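Local coordinates for signal transduction histidine-protein kinase/phosphatase MprB (PDB 6BLK), which probably autophosphorylates on a histidine with ATP as the sensor kinase of a mycobacterial two-component system, here represented by its ATP-binding catalytic domain, at residues Val5-Ser18 / Trp38-Leu52. Sequence-based numbering, arbitrary orientation.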
ATOM      1  N   VAL A   5     -12.983 -14.842  -6.357  1.00 23.88           N
ATOM      2  CA  VAL A   5     -13.985 -13.793  -6.510  1.00 22.10           C
ATOM      3  C   VAL A   5     -13.580 -12.916  -7.690  1.00 22.89           C
ATOM      4  O   VAL A   5     -12.447 -12.427  -7.746  1.00 23.18           O
ATOM      5  CB  VAL A   5     -14.116 -12.971  -5.219  1.00 29.70           C
ATOM      6  CG1 VAL A   5     -15.236 -11.955  -5.326  1.00 34.09           C
ATOM      7  CG2 VAL A   5     -14.331 -13.892  -4.024  1.00 37.03           C
ATOM      8  N   HIS A   6     -14.513 -12.722  -8.651  1.00 20.77           N
ATOM      9  CA  HIS A   6     -14.263 -11.954  -9.880  1.00 20.11           C
ATOM     10  C   HIS A   6     -15.487 -11.053 -10.068  1.00 21.85           C
ATOM     11  O   HIS A   6     -16.381 -11.360 -10.860  1.00 30.13           O
ATOM     12  CB  HIS A   6     -14.052 -12.880 -11.072  1.00 22.69           C
ATOM     13  CG  HIS A   6     -13.227 -12.291 -12.173  1.00 25.47           C
ATOM     14  ND1 HIS A   6     -11.856 -12.183 -12.094  1.00 47.49           N
ATOM     15  CD2 HIS A   6     -13.573 -11.793 -13.386  1.00 47.54           C
ATOM     16  CE1 HIS A   6     -11.391 -11.637 -13.205  1.00 42.49           C
ATOM     17  NE2 HIS A   6     -12.412 -11.389 -14.005  1.00 37.21           N
ATOM     18  N   GLU A   7     -15.544  -9.958  -9.318  1.00 18.09           N
ATOM     19  CA  GLU A   7     -16.654  -9.018  -9.356  1.00 23.45           C
ATOM     20  C   GLU A   7     -16.140  -7.589  -9.478  1.00 23.67           C
ATOM     21  O   GLU A   7     -14.983  -7.310  -9.155  1.00 17.56           O
ATOM     22  CB  GLU A   7     -17.518  -9.126  -8.089  1.00 29.42           C
ATOM     23  CG  GLU A   7     -18.120 -10.521  -7.839  1.00 39.83           C
ATOM     24  CD  GLU A   7     -19.194 -10.917  -8.855  1.00 33.54           C
ATOM     25  OE1 GLU A   7     -19.702 -10.031  -9.576  1.00 40.53           O
ATOM     26  OE2 GLU A   7     -19.533 -12.119  -8.928  1.00 38.88           O
ATOM     27  N   PRO A   8     -16.977  -6.659  -9.934  1.00 20.22           N
ATOM     28  CA  PRO A   8     -16.553  -5.248  -9.982  1.00 22.74           C
ATOM     29  C   PRO A   8     -16.295  -4.711  -8.586  1.00 17.97           C
ATOM     30  O   PRO A   8     -17.100  -4.907  -7.671  1.00 22.90           O
ATOM     31  CB  PRO A   8     -17.733  -4.536 -10.660  1.00 24.90           C
ATOM     32  CG  PRO A   8     -18.503  -5.589 -11.318  1.00 32.05           C
ATOM     33  CD  PRO A   8     -18.299  -6.853 -10.559  1.00 27.12           C
ATOM     34  N   VAL A   9     -15.136  -4.058  -8.423  1.00 14.88           N
ATOM     35  CA  VAL A   9     -14.663  -3.520  -7.140  1.00 16.86           C
ATOM     36  C   VAL A   9     -14.397  -2.021  -7.295  1.00 13.54           C
ATOM     37  O   VAL A   9     -13.557  -1.613  -8.108  1.00 15.28           O
ATOM     38  CB  VAL A   9     -13.395  -4.236  -6.642  1.00 17.03           C
ATOM     39  CG1 VAL A   9     -12.927  -3.625  -5.363  1.00 19.41           C
ATOM     40  CG2 VAL A   9     -13.647  -5.720  -6.416  1.00 21.68           C
ATOM     41  N   ASP A  10     -15.087  -1.204  -6.494  1.00 15.98           N
ATOM     42  CA  ASP A  10     -14.880   0.250  -6.460  1.00 17.59           C
ATOM     43  C   ASP A  10     -13.686   0.572  -5.559  1.00 14.35           C
ATOM     44  O   ASP A  10     -13.753   0.405  -4.349  1.00 18.41           O
ATOM     45  CB  ASP A  10     -16.175   0.891  -5.957  1.00 17.43           C
ATOM     46  CG  ASP A  10     -16.120   2.378  -5.852  1.00 27.05           C
ATOM     47  OD1 ASP A  10     -15.029   2.962  -5.850  1.00 22.96           O
ATOM     48  OD2 ASP A  10     -17.215   2.972  -5.727  1.00 31.79           O
ATOM     49  N   MET A  11     -12.572   1.017  -6.143  1.00 13.60           N
ATOM     50  CA  MET A  11     -11.372   1.190  -5.352  1.00 13.95           C
ATOM     51  C   MET A  11     -11.485   2.375  -4.404  1.00 13.39           C
ATOM     52  O   MET A  11     -10.781   2.400  -3.392  1.00 15.81           O
ATOM     53  CB  MET A  11     -10.136   1.363  -6.242  1.00 13.00           C
ATOM     54  CG  MET A  11      -9.673   0.089  -6.941  1.00 16.89           C
ATOM     55  SD  MET A  11      -9.253  -1.260  -5.779  1.00 17.22           S
ATOM     56  CE  MET A  11      -7.950  -0.581  -4.804  1.00 20.95           C
ATOM     57  N   THR A  12     -12.376   3.326  -4.698  1.00 14.11           N
ATOM     58  CA  THR A  12     -12.600   4.421  -3.761  1.00 17.18           C
ATOM     59  C   THR A  12     -13.177   3.886  -2.463  1.00 17.20           C
ATOM     60  O   THR A  12     -12.770   4.305  -1.376  1.00 21.15           O
ATOM     61  CB  THR A  12     -13.518   5.468  -4.370  1.00 18.51           C
ATOM     62  OG1 THR A  12     -12.964   5.950  -5.598  1.00 19.43           O
ATOM     63  CG2 THR A  12     -13.717   6.618  -3.396  1.00 23.14           C
ATOM     64  N   GLU A  13     -14.108   2.941  -2.549  1.00 16.09           N
ATOM     65  CA  GLU A  13     -14.677   2.395  -1.325  1.00 20.38           C
ATOM     66  C   GLU A  13     -13.670   1.516  -0.597  1.00 17.13           C
ATOM     67  O   GLU A  13     -13.590   1.559   0.635  1.00 22.72           O
ATOM     68  CB  GLU A  13     -15.960   1.628  -1.637  1.00 21.50           C
ATOM     69  CG  GLU A  13     -17.072   2.446  -2.293  1.00 36.27           C
ATOM     70  CD  GLU A  13     -18.178   2.813  -1.324  1.00 65.35           C
ATOM     71  OE1 GLU A  13     -17.917   2.841  -0.099  1.00 61.36           O
ATOM     72  OE2 GLU A  13     -19.315   3.061  -1.790  1.00 72.96           O
ATOM     73  N   VAL A  14     -12.887   0.720  -1.334  1.00 18.03           N
ATOM     74  CA  VAL A  14     -11.879  -0.129  -0.718  1.00 18.11           C
ATOM     75  C   VAL A  14     -10.899   0.713   0.082  1.00 18.05           C
ATOM     76  O   VAL A  14     -10.592   0.412   1.242  1.00 19.72           O
ATOM     77  CB  VAL A  14     -11.163  -0.961  -1.794  1.00 22.47           C
ATOM     78  CG1 VAL A  14      -9.938  -1.630  -1.231  1.00 18.92           C
ATOM     79  CG2 VAL A  14     -12.124  -1.982  -2.348  1.00 21.13           C
ATOM     80  N   ILE A  15     -10.403   1.787  -0.522  1.00 16.83           N
ATOM     81  CA  ILE A  15      -9.431   2.633   0.162  1.00 16.30           C
ATOM     82  C   ILE A  15     -10.077   3.342   1.341  1.00 16.36           C
ATOM     83  O   ILE A  15      -9.473   3.438   2.411  1.00 17.36           O
ATOM     84  CB  ILE A  15      -8.801   3.611  -0.835  1.00 16.92           C
ATOM     85  CG1 ILE A  15      -8.036   2.821  -1.897  1.00 14.85           C
ATOM     86  CG2 ILE A  15      -7.921   4.591  -0.104  1.00 19.68           C
ATOM     87  CD1 ILE A  15      -7.652   3.630  -3.108  1.00 16.13           C
ATOM     88  N   ASP A  16     -11.315   3.822   1.182  1.00 16.48           N
ATOM     89  CA  ASP A  16     -11.983   4.524   2.284  1.00 21.19           C
ATOM     90  C   ASP A  16     -12.194   3.601   3.482  1.00 26.02           C
ATOM     91  O   ASP A  16     -12.003   4.017   4.633  1.00 22.30           O
ATOM     92  CB  ASP A  16     -13.319   5.096   1.817  1.00 27.35           C
ATOM     93  CG  ASP A  16     -14.078   5.817   2.936  1.00 49.97           C
ATOM     94  OD1 ASP A  16     -13.482   6.069   4.007  1.00 72.50           O
ATOM     95  OD2 ASP A  16     -15.275   6.124   2.748  1.00 58.21           O
ATOM     96  N   ARG A  17     -12.594   2.347   3.228  1.00 21.58           N
ATOM     97  CA  ARG A  17     -12.750   1.378   4.310  1.00 19.53           C
ATOM     98  C   ARG A  17     -11.420   1.103   4.988  1.00 23.42           C
ATOM     99  O   ARG A  17     -11.331   1.075   6.222  1.00 24.72           O
ATOM    100  CB  ARG A  17     -13.343   0.064   3.793  1.00 25.52           C
ATOM    101  CG  ARG A  17     -14.758   0.133   3.307  1.00 40.03           C
ATOM    102  CD  ARG A  17     -15.208  -1.238   2.755  1.00 42.53           C
ATOM    103  NE  ARG A  17     -16.528  -1.181   2.126  1.00 67.09           N
ATOM    104  CZ  ARG A  17     -17.683  -1.287   2.779  1.00 72.67           C
ATOM    105  NH1 ARG A  17     -17.701  -1.456   4.095  1.00 71.05           N
ATOM    106  NH2 ARG A  17     -18.831  -1.221   2.113  1.00 75.57           N
ATOM    107  N   SER A  18     -10.375   0.864   4.193  1.00 19.59           N
ATOM    108  CA  SER A  18      -9.055   0.616   4.760  1.00 17.81           C
ATOM    109  C   SER A  18      -8.586   1.790   5.597  1.00 21.46           C
ATOM    110  O   SER A  18      -7.977   1.597   6.652  1.00 22.85           O
ATOM    111  CB  SER A  18      -8.043   0.329   3.661  1.00 19.15           C
ATOM    112  OG  SER A  18      -8.421  -0.811   2.922  1.00 23.21           O
ATOM    113  N   TRP A  38     -11.777   4.427  -9.845  1.00 14.83           N
ATOM    114  CA  TRP A  38     -11.173   3.285 -10.539  1.00 11.05           C
ATOM    115  C   TRP A  38     -11.865   1.989 -10.136  1.00 10.80           C
ATOM    116  O   TRP A  38     -11.955   1.662  -8.960  1.00 13.80           O
ATOM    117  CB  TRP A  38      -9.683   3.195 -10.241  1.00  9.43           C
ATOM    118  CG  TRP A  38      -8.926   2.324 -11.158  1.00 10.31           C
ATOM    119  CD1 TRP A  38      -8.361   1.093 -10.901  1.00 14.41           C
ATOM    120  CD2 TRP A  38      -8.620   2.638 -12.509  1.00 11.18           C
ATOM    121  NE1 TRP A  38      -7.749   0.617 -12.047  1.00 12.19           N
ATOM    122  CE2 TRP A  38      -7.903   1.544 -13.046  1.00  9.84           C
ATOM    123  CE3 TRP A  38      -8.907   3.724 -13.327  1.00 11.51           C
ATOM    124  CZ2 TRP A  38      -7.452   1.532 -14.350  1.00 14.86           C
ATOM    125  CZ3 TRP A  38      -8.468   3.717 -14.619  1.00 13.76           C
ATOM    126  CH2 TRP A  38      -7.736   2.616 -15.126  1.00 17.97           C
ATOM    127  N   GLN A  39     -12.261   1.201 -11.122  1.00 11.53           N
ATOM    128  CA  GLN A  39     -12.938  -0.071 -10.891  1.00 11.88           C
ATOM    129  C   GLN A  39     -12.008  -1.203 -11.311  1.00 12.56           C
ATOM    130  O   GLN A  39     -11.444  -1.172 -12.402  1.00 13.68           O
ATOM    131  CB  GLN A  39     -14.251  -0.169 -11.677  1.00 18.52           C
ATOM    132  CG  GLN A  39     -14.942  -1.519 -11.526  1.00 18.57           C
ATOM    133  CD  GLN A  39     -16.057  -1.734 -12.523  1.00 26.28           C
ATOM    134  OE1 GLN A  39     -15.834  -2.203 -13.639  1.00 31.61           O
ATOM    135  NE2 GLN A  39     -17.260  -1.381 -12.131  1.00 30.44           N
ATOM    136  N   VAL A  40     -11.811  -2.156 -10.411  1.00 13.72           N
ATOM    137  CA  VAL A  40     -11.003  -3.342 -10.653  1.00 12.03           C
ATOM    138  C   VAL A  40     -11.938  -4.538 -10.594  1.00 13.03           C
ATOM    139  O   VAL A  40     -12.877  -4.551  -9.796  1.00 18.10           O
ATOM    140  CB  VAL A  40      -9.879  -3.472  -9.604  1.00 13.44           C
ATOM    141  CG1 VAL A  40      -9.141  -4.810  -9.762  1.00 22.54           C
ATOM    142  CG2 VAL A  40      -8.896  -2.273  -9.695  1.00 12.80           C
ATOM    143  N   ILE A  41     -11.709  -5.533 -11.453  1.00 16.03           N
ATOM    144  CA  ILE A  41     -12.472  -6.775 -11.398  1.00 19.92           C
ATOM    145  C   ILE A  41     -11.698  -7.725 -10.501  1.00 15.27           C
ATOM    146  O   ILE A  41     -10.532  -8.033 -10.769  1.00 21.23           O
ATOM    147  CB  ILE A  41     -12.690  -7.383 -12.796  1.00 22.01           C
ATOM    148  CG1 ILE A  41     -13.306  -6.364 -13.776  1.00 18.63           C
ATOM    149  CG2 ILE A  41     -13.570  -8.644 -12.683  1.00 20.83           C
ATOM    150  CD1 ILE A  41     -14.653  -5.858 -13.381  1.00 21.08           C
ATOM    151  N   GLY A  42     -12.319  -8.152  -9.425  1.00 15.36           N
ATOM    152  CA  GLY A  42     -11.694  -9.095  -8.530  1.00 20.60           C
ATOM    153  C   GLY A  42     -12.410  -9.241  -7.209  1.00 16.76           C
ATOM    154  O   GLY A  42     -13.647  -9.284  -7.132  1.00 17.16           O
ATOM    155  N   ASP A  43     -11.608  -9.250  -6.140  1.00 13.45           N
ATOM    156  CA  ASP A  43     -12.010  -9.708  -4.820  1.00 15.96           C
ATOM    157  C   ASP A  43     -11.865  -8.525  -3.873  1.00 19.07           C
ATOM    158  O   ASP A  43     -10.740  -8.186  -3.479  1.00 16.71           O
ATOM    159  CB  ASP A  43     -11.131 -10.869  -4.409  1.00 15.56           C
ATOM    160  CG  ASP A  43     -11.454 -11.406  -3.040  1.00 22.17           C
ATOM    161  OD1 ASP A  43     -12.175 -10.732  -2.272  1.00 28.08           O
ATOM    162  OD2 ASP A  43     -10.961 -12.515  -2.737  1.00 34.11           O
ATOM    163  N   SER A  44     -12.983  -7.890  -3.501  1.00 16.99           N
ATOM    164  CA  SER A  44     -12.886  -6.690  -2.666  1.00 21.47           C
ATOM    165  C   SER A  44     -12.246  -6.987  -1.313  1.00 20.54           C
ATOM    166  O   SER A  44     -11.540  -6.142  -0.765  1.00 19.38           O
ATOM    167  CB  SER A  44     -14.264  -6.039  -2.479  1.00 20.27           C
ATOM    168  OG  SER A  44     -15.168  -6.885  -1.796  1.00 31.46           O
ATOM    169  N   SER A  45     -12.484  -8.171  -0.749  1.00 19.74           N
ATOM    170  CA  SER A  45     -11.903  -8.486   0.553  1.00 22.58           C
ATOM    171  C   SER A  45     -10.393  -8.614   0.449  1.00 17.44           C
ATOM    172  O   SER A  45      -9.653  -8.109   1.314  1.00 17.66           O
ATOM    173  CB  SER A  45     -12.511  -9.770   1.109  1.00 24.42           C
ATOM    174  OG  SER A  45     -12.247 -10.860   0.248  1.00 39.35           O
ATOM    175  N   GLY A  46      -9.917  -9.250  -0.624  1.00 21.01           N
ATOM    176  CA  GLY A  46      -8.487  -9.393  -0.819  1.00 18.10           C
ATOM    177  C   GLY A  46      -7.821  -8.054  -1.065  1.00 15.20           C
ATOM    178  O   GLY A  46      -6.780  -7.754  -0.485  1.00 16.22           O
ATOM    179  N   LEU A  47      -8.439  -7.222  -1.907  1.00 12.63           N
ATOM    180  CA  LEU A  47      -7.892  -5.903  -2.180  1.00 13.28           C
ATOM    181  C   LEU A  47      -7.903  -5.050  -0.926  1.00 13.75           C
ATOM    182  O   LEU A  47      -6.962  -4.292  -0.686  1.00 13.32           O
ATOM    183  CB  LEU A  47      -8.683  -5.200  -3.287  1.00 16.84           C
ATOM    184  CG  LEU A  47      -8.481  -5.812  -4.670  1.00 10.85           C
ATOM    185  CD1 LEU A  47      -9.573  -5.361  -5.610  1.00 18.92           C
ATOM    186  CD2 LEU A  47      -7.094  -5.561  -5.245  1.00 12.81           C
ATOM    187  N   GLY A  48      -8.967  -5.145  -0.137  1.00 14.13           N
ATOM    188  CA  GLY A  48      -9.011  -4.395   1.109  1.00 13.94           C
ATOM    189  C   GLY A  48      -7.921  -4.828   2.068  1.00 15.21           C
ATOM    190  O   GLY A  48      -7.290  -4.001   2.736  1.00 16.23           O
ATOM    191  N   ARG A  49      -7.661  -6.132   2.126  1.00 15.69           N
ATOM    192  CA  ARG A  49      -6.602  -6.644   2.968  1.00 17.53           C
ATOM    193  C   ARG A  49      -5.254  -6.121   2.503  1.00 19.43           C
ATOM    194  O   ARG A  49      -4.410  -5.741   3.315  1.00 16.08           O
ATOM    195  CB  ARG A  49      -6.628  -8.167   2.944  1.00 18.44           C
ATOM    196  CG  ARG A  49      -5.577  -8.804   3.807  1.00 29.46           C
ATOM    197  CD  ARG A  49      -5.744 -10.312   3.821  1.00 42.02           C
ATOM    198  NE  ARG A  49      -4.791 -10.966   4.718  1.00 57.73           N
ATOM    199  CZ  ARG A  49      -4.723 -12.281   4.900  1.00 53.74           C
ATOM    200  NH1 ARG A  49      -5.558 -13.080   4.251  1.00 37.71           N
ATOM    201  NH2 ARG A  49      -3.828 -12.799   5.733  1.00 52.37           N
ATOM    202  N   ALA A  50      -5.047  -6.073   1.192  1.00 13.78           N
ATOM    203  CA  ALA A  50      -3.784  -5.602   0.654  1.00 13.42           C
ATOM    204  C   ALA A  50      -3.572  -4.121   0.939  1.00 17.94           C
ATOM    205  O   ALA A  50      -2.502  -3.725   1.409  1.00 13.14           O
ATOM    206  CB  ALA A  50      -3.725  -5.919  -0.833  1.00 13.65           C
ATOM    207  N   VAL A  51      -4.581  -3.284   0.694  1.00 11.27           N
ATOM    208  CA  VAL A  51      -4.415  -1.861   0.964  1.00 13.31           C
ATOM    209  C   VAL A  51      -4.218  -1.622   2.459  1.00 13.51           C
ATOM    210  O   VAL A  51      -3.349  -0.838   2.859  1.00 12.98           O
ATOM    211  CB  VAL A  51      -5.604  -1.067   0.401  1.00 13.44           C
ATOM    212  CG1 VAL A  51      -5.513   0.393   0.799  1.00 15.91           C
ATOM    213  CG2 VAL A  51      -5.664  -1.193  -1.118  1.00 17.39           C
ATOM    214  N   LEU A  52      -5.018  -2.283   3.303  1.00 12.45           N
ATOM    215  CA  LEU A  52      -4.866  -2.097   4.753  1.00 10.49           C
ATOM    216  C   LEU A  52      -3.481  -2.522   5.210  1.00 13.93           C
ATOM    217  O   LEU A  52      -2.880  -1.871   6.072  1.00 16.73           O
ATOM    218  CB  LEU A  52      -5.944  -2.864   5.503  1.00 12.16           C
ATOM    219  CG  LEU A  52      -5.904  -2.804   7.029  1.00 24.01           C
ATOM    220  CD1 LEU A  52      -6.035  -1.365   7.469  1.00 25.11           C
ATOM    221  CD2 LEU A  52      -7.029  -3.666   7.606  1.00 23.69           C
TER
HETATM  222  O   HOH W   1     -10.640 -14.391  -4.604  1.00 32.77           O
HETATM  223  O   HOH W   2     -10.864   4.610  -7.080  1.00 18.43           O
HETATM  224  O   HOH W   3      -9.786  -2.985   4.469  1.00 27.32           O
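Val9 lays its CG1 methyl against Leu47 CD1 (3.8 Å), while its CG2 leans on the Gly42 carbonyl and the first turn of helix 44-52. This is the edge of the alpha/beta sandwich of a GHKL (HATPase_c) domain: strand 7-10 pairs antiparallel with strand 38-40, and each strand runs into a helix that packs on the same face of the sheet. Glu7 and Gly42 exchange two backbone bonds, Val9 and Val40 two more, and Met11 N, at the start of its helix, donates to Trp38 O at 3.0 Å. Asp10 caps helix 11-18 only through weak bonds. Asp43 grips the start of helix 44-52 more firmly: its OD1 takes Gly46 N from above the carboxylate plane and Ser45 OG on the syn side at 2.5 Å. A water joins Asp43 OD2 to Val5 N, and the Asp43 backbone N-H donates to His129 NE2. Met11, bent at chi2 and chi3 (both near -60°), passes CG over Val40 CG2 at 3.7 Å and carries its sulfur to Leu47 CD1, with CG also near the edge of the Trp38 indole. The axes of helix segments 11-18 and 44-52 come within 9.0 Å at 49°; there Val14 CG1 sits on Gly48 CA (3.7 Å), and Ser18 CB meets Val51 CG1. Ile15 and Val51 both reach Leu82 on strand 79-85 of the sheet. Helix 44-60 continues to Asn57, which binds ATP and magnesium. On the other sheet face, Gln39, extended with CG anti to its N (chi1 176°), brings NE2 to 3.5 Å from Pro8 CB. Beyond it, Ile41 CG2 makes a CH-pi contact over one face of the His6 imidazole, 3.4 Å from the ring centroid and shifted toward the CD2-NE2 bond.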